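Long-range contacts in 6-phosphogluconate dehydrogenase, NAD-binding (Geobacter metallireducens, PDB 3PEF), which probably reduces succinic semialdehyde to gamma-hydroxybutyrate with NADPH, as a member of the beta-hydroxyacid dehydrogenase family: residues Cys58-Phe62 with Glu146-Phe151; Gly114-Glu118 with Asn142-Glu146. The protein carries 2 engineered substitutions. One frame throughout, in Å; residues are numbered along the deposited sequence.

How the interactions relate
Both interactions pack helix 141-154 against the same side of the mixed sheet in the NADP(+)-binding, Rossmann-type domain, and their centres lie about 8 Å apart. Along the chain strand 60-63 comes first, then strand 115-122, then the helix, so that interaction 2 falls wholly within the chain span that interaction 1 brings together. In the sheet, strand 90-93 separates the two contacted strands, and the helix lies across all three. Its first turns meet 114-118 and its later ones 58-62, with E146 serving both. Packing of F151 on L117 and of V60 on L143 merges the contacts into one continuous apolar layer under the helix, tying early and late parts of the domain together.

Interaction 1: Cys58-Phe62 with Glu146-Phe151; sequences CPVTF and EAMPGF
This contact belongs to the Rossmann-type NADP(+)-binding domain, where helix 141-154 packs on one side of the sheet and V60 and F62 of strand 60-63 rise to meet A147 and F151. The helix segment runs 44° from the strand direction at 9.5 Å between axes. A147 suits the centre because its lone methyl lets the backbones come close: its CB lies 4.0 Å from CG1 of V60 and touches CE1 of F62. With CG anti to the carbonyl carbon, chi1 -57° sets the F62 ring beside the helix, where CZ lies 4.4 Å from CA of G150; glycine suits this place, for a CB there would lie 3.0 Å from CZ of F62, too close. F62 and F151 meet obliquely, planes 52° apart, and CE1 of F62 comes 3.7 Å from CE2 of F151. Were F62 replaced by an alanine, the F151 ring and the A147 methyl would probably lose the ring they share, and a gap would open beside G150. E146, extended beyond CG, slides past V60, and CG2 of V60 lies 3.6 Å from OE1 of E146. One water donates to both O of P59 and OE1 of E146, while OE2 pairs with R115. The contact is thus apolar in its buried part, without direct hydrogen bonds between the segments, and the carboxylate stays at the outer margin, where water and R115 can satisfy it.

Interaction 2: Gly114-Glu118 with Asn142-Glu146; sequences GRFLE and NLYDE. With EDO (1,2-ethanediol), chain N.
R115 turns toward the helix with CG anti to the carbonyl carbon (chi1 -68°) and bends at chi3 (-53°), which brings its guanidinium across the end of E146; L143, with CG anti to the backbone N, reaches back to the strand. Here strand 115-122 of the Rossmann-type sheet packs under the opening turns of helix 141-154. The guanidinium spreads its contacts: CB of L143 lies over one face, CB of N142 sits at the edge, and NE is held by O of G88, which helps fix its rotation. A long arginine suits this border, its charged end staying at the partly exposed margin. Deeper in, the two leucines pack together: CD2 of L143 rests 3.8 Å from CB of L117 and also touches the strand backbone at O of R115. CD1 of L117 reaches CA of Y144 at 3.9 Å and approaches the edge of the tyrosine ring. Beyond the strand, 1,2-ethanediol, probably from the crystallisation liquor, donates through O1 to O of F116. NH2 of R115 donates to OE2 of E146 at 2.7 Å (N-H...O 166°) in a salt bridge; OE2 lies close to the guanidinium plane, while NH2 comes from above the carboxylate plane.

Interaction 1: Cys58-Phe62 with Glu146-Phe151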
ATOM      1  N   CYS A  58     -22.823  31.704 -28.086  1.00 36.35           N
ATOM      2  CA  CYS A  58     -22.874  30.382 -28.711  1.00 28.81           C
ATOM      3  C   CYS A  58     -24.019  29.541 -28.157  1.00 28.24           C
ATOM      4  O   CYS A  58     -24.312  29.599 -26.971  1.00 35.32           O
ATOM      5  CB  CYS A  58     -21.541  29.639 -28.539  1.00 37.79           C
ATOM      6  SG  CYS A  58     -20.124  30.511 -29.268  1.00 31.91           S
ATOM      7  N   PRO A  59     -24.682  28.763 -29.026  1.00 31.40           N
ATOM      8  CA  PRO A  59     -25.804  27.920 -28.598  1.00 29.26           C
ATOM      9  C   PRO A  59     -25.318  26.767 -27.715  1.00 31.50           C
ATOM     10  O   PRO A  59     -25.993  26.398 -26.765  1.00 31.65           O
ATOM     11  CB  PRO A  59     -26.351  27.371 -29.915  1.00 35.36           C
ATOM     12  CG  PRO A  59     -25.739  28.217 -30.990  1.00 33.84           C
ATOM     13  CD  PRO A  59     -24.436  28.669 -30.476  1.00 27.96           C
ATOM     14  N   VAL A  60     -24.149  26.221 -28.039  1.00 28.55           N
ATOM     15  CA  VAL A  60     -23.538  25.138 -27.284  1.00 27.06           C
ATOM     16  C   VAL A  60     -22.057  25.440 -27.116  1.00 25.71           C
ATOM     17  O   VAL A  60     -21.380  25.767 -28.095  1.00 23.92           O
ATOM     18  CB  VAL A  60     -23.648  23.809 -28.049  1.00 27.28           C
ATOM     19  CG1 VAL A  60     -22.919  22.709 -27.296  1.00 25.51           C
ATOM     20  CG2 VAL A  60     -25.121  23.456 -28.280  1.00 23.75           C
ATOM     21  N   THR A  61     -21.553  25.329 -25.887  1.00 22.46           N
ATOM     22  CA  THR A  61     -20.134  25.589 -25.608  1.00 19.97           C
ATOM     23  C   THR A  61     -19.498  24.394 -24.902  1.00 24.57           C
ATOM     24  O   THR A  61     -20.058  23.857 -23.940  1.00 22.88           O
ATOM     25  CB  THR A  61     -19.948  26.858 -24.733  1.00 21.59           C
ATOM     26  OG1 THR A  61     -20.439  28.008 -25.443  1.00 25.09           O
ATOM     27  CG2 THR A  61     -18.466  27.064 -24.401  1.00 20.39           C
ATOM     28  N   PHE A  62     -18.332  23.974 -25.379  1.00 23.88           N
ATOM     29  CA  PHE A  62     -17.599  22.865 -24.762  1.00 20.24           C
ATOM     30  C   PHE A  62     -16.496  23.428 -23.868  1.00 26.38           C
ATOM     31  O   PHE A  62     -15.929  24.475 -24.177  1.00 26.18           O
ATOM     32  CB  PHE A  62     -16.989  21.966 -25.839  1.00 16.06           C
ATOM     33  CG  PHE A  62     -17.996  21.418 -26.816  1.00 24.27           C
ATOM     34  CD1 PHE A  62     -18.824  20.358 -26.458  1.00 23.17           C
ATOM     35  CD2 PHE A  62     -18.113  21.961 -28.090  1.00 27.28           C
ATOM     36  CE1 PHE A  62     -19.765  19.856 -27.358  1.00 21.24           C
ATOM     37  CE2 PHE A  62     -19.046  21.465 -28.997  1.00 26.45           C
ATOM     38  CZ  PHE A  62     -19.876  20.410 -28.626  1.00 21.97           C
ATOM     39  N   GLU A 146     -28.333  17.976 -29.296  1.00 36.17           N
ATOM     40  CA  GLU A 146     -27.903  19.204 -29.947  1.00 38.45           C
ATOM     41  C   GLU A 146     -26.384  19.279 -30.142  1.00 37.31           C
ATOM     42  O   GLU A 146     -25.918  19.812 -31.142  1.00 32.87           O
ATOM     43  CB  GLU A 146     -28.412  20.430 -29.184  1.00 36.28           C
ATOM     44  CG  GLU A 146     -28.147  21.733 -29.903  1.00 42.86           C
ATOM     45  CD  GLU A 146     -28.862  22.907 -29.262  1.00 47.77           C
ATOM     46  OE1 GLU A 146     -28.475  24.062 -29.550  1.00 45.39           O
ATOM     47  OE2 GLU A 146     -29.809  22.674 -28.478  1.00 53.17           O
ATOM     48  N   ALA A 147     -25.616  18.743 -29.198  1.00 29.83           N
ATOM     49  CA  ALA A 147     -24.163  18.811 -29.294  1.00 30.48           C
ATOM     50  C   ALA A 147     -23.591  17.706 -30.184  1.00 34.31           C
ATOM     51  O   ALA A 147     -22.431  17.755 -30.586  1.00 39.05           O
ATOM     52  CB  ALA A 147     -23.530  18.762 -27.904  1.00 28.40           C
ATOM     53  N   MET A 148     -24.413  16.712 -30.495  1.00 27.87           N
ATOM     54  CA  MET A 148     -23.948  15.543 -31.241  1.00 27.35           C
ATOM     55  C   MET A 148     -23.116  15.856 -32.491  1.00 28.00           C
ATOM     56  O   MET A 148     -22.124  15.190 -32.749  1.00 32.46           O
ATOM     57  CB  MET A 148     -25.124  14.629 -31.607  1.00 29.06           C
ATOM     58  CG  MET A 148     -24.687  13.254 -32.106  1.00 34.62           C
ATOM     59  SD  MET A 148     -23.657  12.370 -30.907  1.00 35.46           S
ATOM     60  CE  MET A 148     -24.872  11.941 -29.666  1.00 33.97           C
ATOM     61  N   PRO A 149     -23.517  16.864 -33.282  1.00 35.06           N
ATOM     62  CA  PRO A 149     -22.743  17.119 -34.505  1.00 36.52           C
ATOM     63  C   PRO A 149     -21.316  17.520 -34.181  1.00 33.97           C
ATOM     64  O   PRO A 149     -20.400  17.254 -34.962  1.00 36.21           O
ATOM     65  CB  PRO A 149     -23.481  18.296 -35.155  1.00 39.15           C
ATOM     66  CG  PRO A 149     -24.865  18.205 -34.634  1.00 41.67           C
ATOM     67  CD  PRO A 149     -24.728  17.699 -33.213  1.00 37.09           C
ATOM     68  N   GLY A 150     -21.139  18.161 -33.032  1.00 25.89           N
ATOM     69  CA  GLY A 150     -19.818  18.512 -32.544  1.00 27.25           C
ATOM     70  C   GLY A 150     -19.104  17.293 -31.982  1.00 28.84           C
ATOM     71  O   GLY A 150     -17.948  17.035 -32.320  1.00 29.63           O
ATOM     72  N   PHE A 151     -19.784  16.546 -31.114  1.00 29.49           N
ATOM     73  CA  PHE A 151     -19.202  15.329 -30.550  1.00 23.09           C
ATOM     74  C   PHE A 151     -18.679  14.446 -31.678  1.00 28.54           C
ATOM     75  O   PHE A 151     -17.665  13.774 -31.532  1.00 26.84           O
ATOM     76  CB  PHE A 151     -20.226  14.521 -29.739  1.00 24.51           C
ATOM     77  CG  PHE A 151     -20.559  15.099 -28.382  1.00 28.46           C
ATOM     78  CD1 PHE A 151     -21.830  14.928 -27.849  1.00 29.89           C
ATOM     79  CD2 PHE A 151     -19.611  15.791 -27.635  1.00 24.56           C
ATOM     80  CE1 PHE A 151     -22.164  15.432 -26.604  1.00 27.85           C
ATOM     81  CE2 PHE A 151     -19.943  16.313 -26.374  1.00 26.37           C
ATOM     82  CZ  PHE A 151     -21.224  16.121 -25.861  1.00 20.29           C
TER
HETATM   83  O   HOH W   1     -28.598  25.926 -27.628  1.00 47.76           O

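Interaction 2: Gly114-Glu118 with Asn142-Glu146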
ATOM      1  N   GLY A 114     -29.952  28.091 -18.374  1.00 35.08           N
ATOM      2  CA  GLY A 114     -29.211  27.377 -19.402  1.00 37.08           C
ATOM      3  C   GLY A 114     -29.359  25.868 -19.246  1.00 33.19           C
ATOM      4  O   GLY A 114     -30.058  25.396 -18.349  1.00 30.10           O
ATOM      5  N   ARG A 115     -28.704  25.107 -20.116  1.00 27.97           N
ATOM      6  CA  ARG A 115     -28.753  23.647 -20.033  1.00 29.95           C
ATOM      7  C   ARG A 115     -27.347  23.085 -19.839  1.00 32.21           C
ATOM      8  O   ARG A 115     -26.369  23.689 -20.285  1.00 29.03           O
ATOM      9  CB  ARG A 115     -29.433  23.063 -21.276  1.00 28.60           C
ATOM     10  CG  ARG A 115     -30.949  23.400 -21.353  1.00 39.54           C
ATOM     11  CD  ARG A 115     -31.573  22.985 -22.684  1.00 41.63           C
ATOM     12  NE  ARG A 115     -30.819  23.540 -23.805  1.00 52.65           N
ATOM     13  CZ  ARG A 115     -30.676  22.943 -24.985  1.00 56.46           C
ATOM     14  NH1 ARG A 115     -31.245  21.768 -25.206  1.00 55.14           N
ATOM     15  NH2 ARG A 115     -29.959  23.522 -25.941  1.00 58.78           N
ATOM     16  N   PHE A 116     -27.236  21.942 -19.164  1.00 29.80           N
ATOM     17  CA  PHE A 116     -25.916  21.404 -18.849  1.00 30.24           C
ATOM     18  C   PHE A 116     -25.742  19.910 -19.112  1.00 33.96           C
ATOM     19  O   PHE A 116     -26.646  19.121 -18.850  1.00 33.83           O
ATOM     20  CB  PHE A 116     -25.550  21.697 -17.400  1.00 24.20           C
ATOM     21  CG  PHE A 116     -24.212  21.165 -17.008  1.00 25.63           C
ATOM     22  CD1 PHE A 116     -23.060  21.855 -17.332  1.00 23.24           C
ATOM     23  CD2 PHE A 116     -24.100  19.957 -16.337  1.00 28.82           C
ATOM     24  CE1 PHE A 116     -21.822  21.354 -16.979  1.00 25.34           C
ATOM     25  CE2 PHE A 116     -22.872  19.462 -15.973  1.00 27.76           C
ATOM     26  CZ  PHE A 116     -21.729  20.163 -16.292  1.00 27.43           C
ATOM     27  N   LEU A 117     -24.556  19.547 -19.607  1.00 31.69           N
ATOM     28  CA  LEU A 117     -24.190  18.171 -19.952  1.00 26.60           C
ATOM     29  C   LEU A 117     -22.740  18.022 -19.520  1.00 28.69           C
ATOM     30  O   LEU A 117     -21.916  18.871 -19.845  1.00 31.53           O
ATOM     31  CB  LEU A 117     -24.238  17.997 -21.476  1.00 24.29           C
ATOM     32  CG  LEU A 117     -24.722  16.791 -22.317  1.00 32.35           C
ATOM     33  CD1 LEU A 117     -23.785  16.519 -23.496  1.00 27.09           C
ATOM     34  CD2 LEU A 117     -25.043  15.496 -21.556  1.00 23.46           C
ATOM     35  N   GLU A 118     -22.401  16.974 -18.789  1.00 24.55           N
ATOM     36  CA  GLU A 118     -20.980  16.680 -18.600  1.00 29.24           C
ATOM     37  C   GLU A 118     -20.609  15.686 -19.666  1.00 29.60           C
ATOM     38  O   GLU A 118     -21.414  14.829 -19.997  1.00 30.41           O
ATOM     39  CB  GLU A 118     -20.690  16.086 -17.227  1.00 24.98           C
ATOM     40  CG  GLU A 118     -21.295  14.713 -17.003  1.00 28.00           C
ATOM     41  CD  GLU A 118     -20.910  14.132 -15.654  1.00 32.09           C
ATOM     42  OE1 GLU A 118     -21.477  13.095 -15.262  1.00 33.02           O
ATOM     43  OE2 GLU A 118     -20.035  14.711 -14.977  1.00 38.67           O
ATOM     44  N   ASN A 142     -31.615  16.614 -24.438  1.00 29.42           N
ATOM     45  CA  ASN A 142     -31.823  17.521 -25.554  1.00 31.69           C
ATOM     46  C   ASN A 142     -30.504  18.200 -25.947  1.00 27.47           C
ATOM     47  O   ASN A 142     -30.166  18.314 -27.130  1.00 31.32           O
ATOM     48  CB  ASN A 142     -32.883  18.556 -25.188  1.00 36.79           C
ATOM     49  CG  ASN A 142     -34.249  17.921 -24.960  1.00 52.91           C
ATOM     50  OD1 ASN A 142     -34.567  16.880 -25.546  1.00 51.33           O
ATOM     51  ND2 ASN A 142     -35.057  18.539 -24.105  1.00 55.65           N
ATOM     52  N   LEU A 143     -29.747  18.620 -24.942  1.00 27.22           N
ATOM     53  CA  LEU A 143     -28.428  19.183 -25.187  1.00 31.92           C
ATOM     54  C   LEU A 143     -27.493  18.124 -25.774  1.00 36.11           C
ATOM     55  O   LEU A 143     -26.702  18.410 -26.669  1.00 40.09           O
ATOM     56  CB  LEU A 143     -27.852  19.775 -23.902  1.00 26.40           C
ATOM     57  CG  LEU A 143     -26.451  20.361 -24.020  1.00 25.59           C
ATOM     58  CD1 LEU A 143     -26.353  21.311 -25.207  1.00 21.59           C
ATOM     59  CD2 LEU A 143     -26.079  21.061 -22.708  1.00 24.47           C
ATOM     60  N   TYR A 144     -27.591  16.900 -25.271  1.00 30.49           N
ATOM     61  CA  TYR A 144     -26.806  15.796 -25.817  1.00 30.32           C
ATOM     62  C   TYR A 144     -27.062  15.720 -27.319  1.00 34.16           C
ATOM     63  O   TYR A 144     -26.133  15.689 -28.122  1.00 28.24           O
ATOM     64  CB  TYR A 144     -27.220  14.497 -25.136  1.00 26.85           C
ATOM     65  CG  TYR A 144     -26.556  13.240 -25.648  1.00 30.15           C
ATOM     66  CD1 TYR A 144     -25.248  12.932 -25.300  1.00 25.74           C
ATOM     67  CD2 TYR A 144     -27.258  12.331 -26.442  1.00 33.74           C
ATOM     68  CE1 TYR A 144     -24.634  11.760 -25.752  1.00 31.24           C
ATOM     69  CE2 TYR A 144     -26.659  11.167 -26.896  1.00 33.38           C
ATOM     70  CZ  TYR A 144     -25.341  10.883 -26.546  1.00 32.19           C
ATOM     71  OH  TYR A 144     -24.732   9.722 -26.991  1.00 30.15           O
ATOM     72  N   ASP A 145     -28.335  15.723 -27.699  1.00 28.55           N
ATOM     73  CA  ASP A 145     -28.691  15.578 -29.102  1.00 34.65           C
ATOM     74  C   ASP A 145     -28.223  16.802 -29.904  1.00 42.12           C
ATOM     75  O   ASP A 145     -27.742  16.683 -31.035  1.00 40.59           O
ATOM     76  CB  ASP A 145     -30.202  15.336 -29.253  1.00 39.89           C
ATOM     77  CG  ASP A 145     -30.627  13.946 -28.771  1.00 48.22           C
ATOM     78  OD1 ASP A 145     -29.860  12.978 -28.984  1.00 49.26           O
ATOM     79  OD2 ASP A 145     -31.728  13.817 -28.187  1.00 54.12           O
ATOM     80  N   GLU A 146     -28.333  17.976 -29.296  1.00 36.17           N
ATOM     81  CA  GLU A 146     -27.903  19.204 -29.947  1.00 38.45           C
ATOM     82  C   GLU A 146     -26.384  19.279 -30.142  1.00 37.31           C
ATOM     83  O   GLU A 146     -25.918  19.812 -31.142  1.00 32.87           O
ATOM     84  CB  GLU A 146     -28.412  20.430 -29.184  1.00 36.28           C
ATOM     85  CG  GLU A 146     -28.147  21.733 -29.903  1.00 42.86           C
ATOM     86  CD  GLU A 146     -28.862  22.907 -29.262  1.00 47.77           C
ATOM     87  OE1 GLU A 146     -28.475  24.062 -29.550  1.00 45.39           O
ATOM     88  OE2 GLU A 146     -29.809  22.674 -28.478  1.00 53.17           O
TER
HETATM   89  C1  EDO N 292     -28.174  18.917 -15.784  1.00 49.67           C
HETATM   90  O1  EDO N 292     -28.687  19.561 -16.951  1.00 48.25           O
HETATM   91  C2  EDO N 292     -28.088  19.891 -14.615  1.00 44.37           C
HETATM   92  O2  EDO N 292     -27.764  19.136 -13.442  1.00 48.40           O
HETATM   93  O   HOH W   1     -28.598  25.926 -27.628  1.00 47.76           O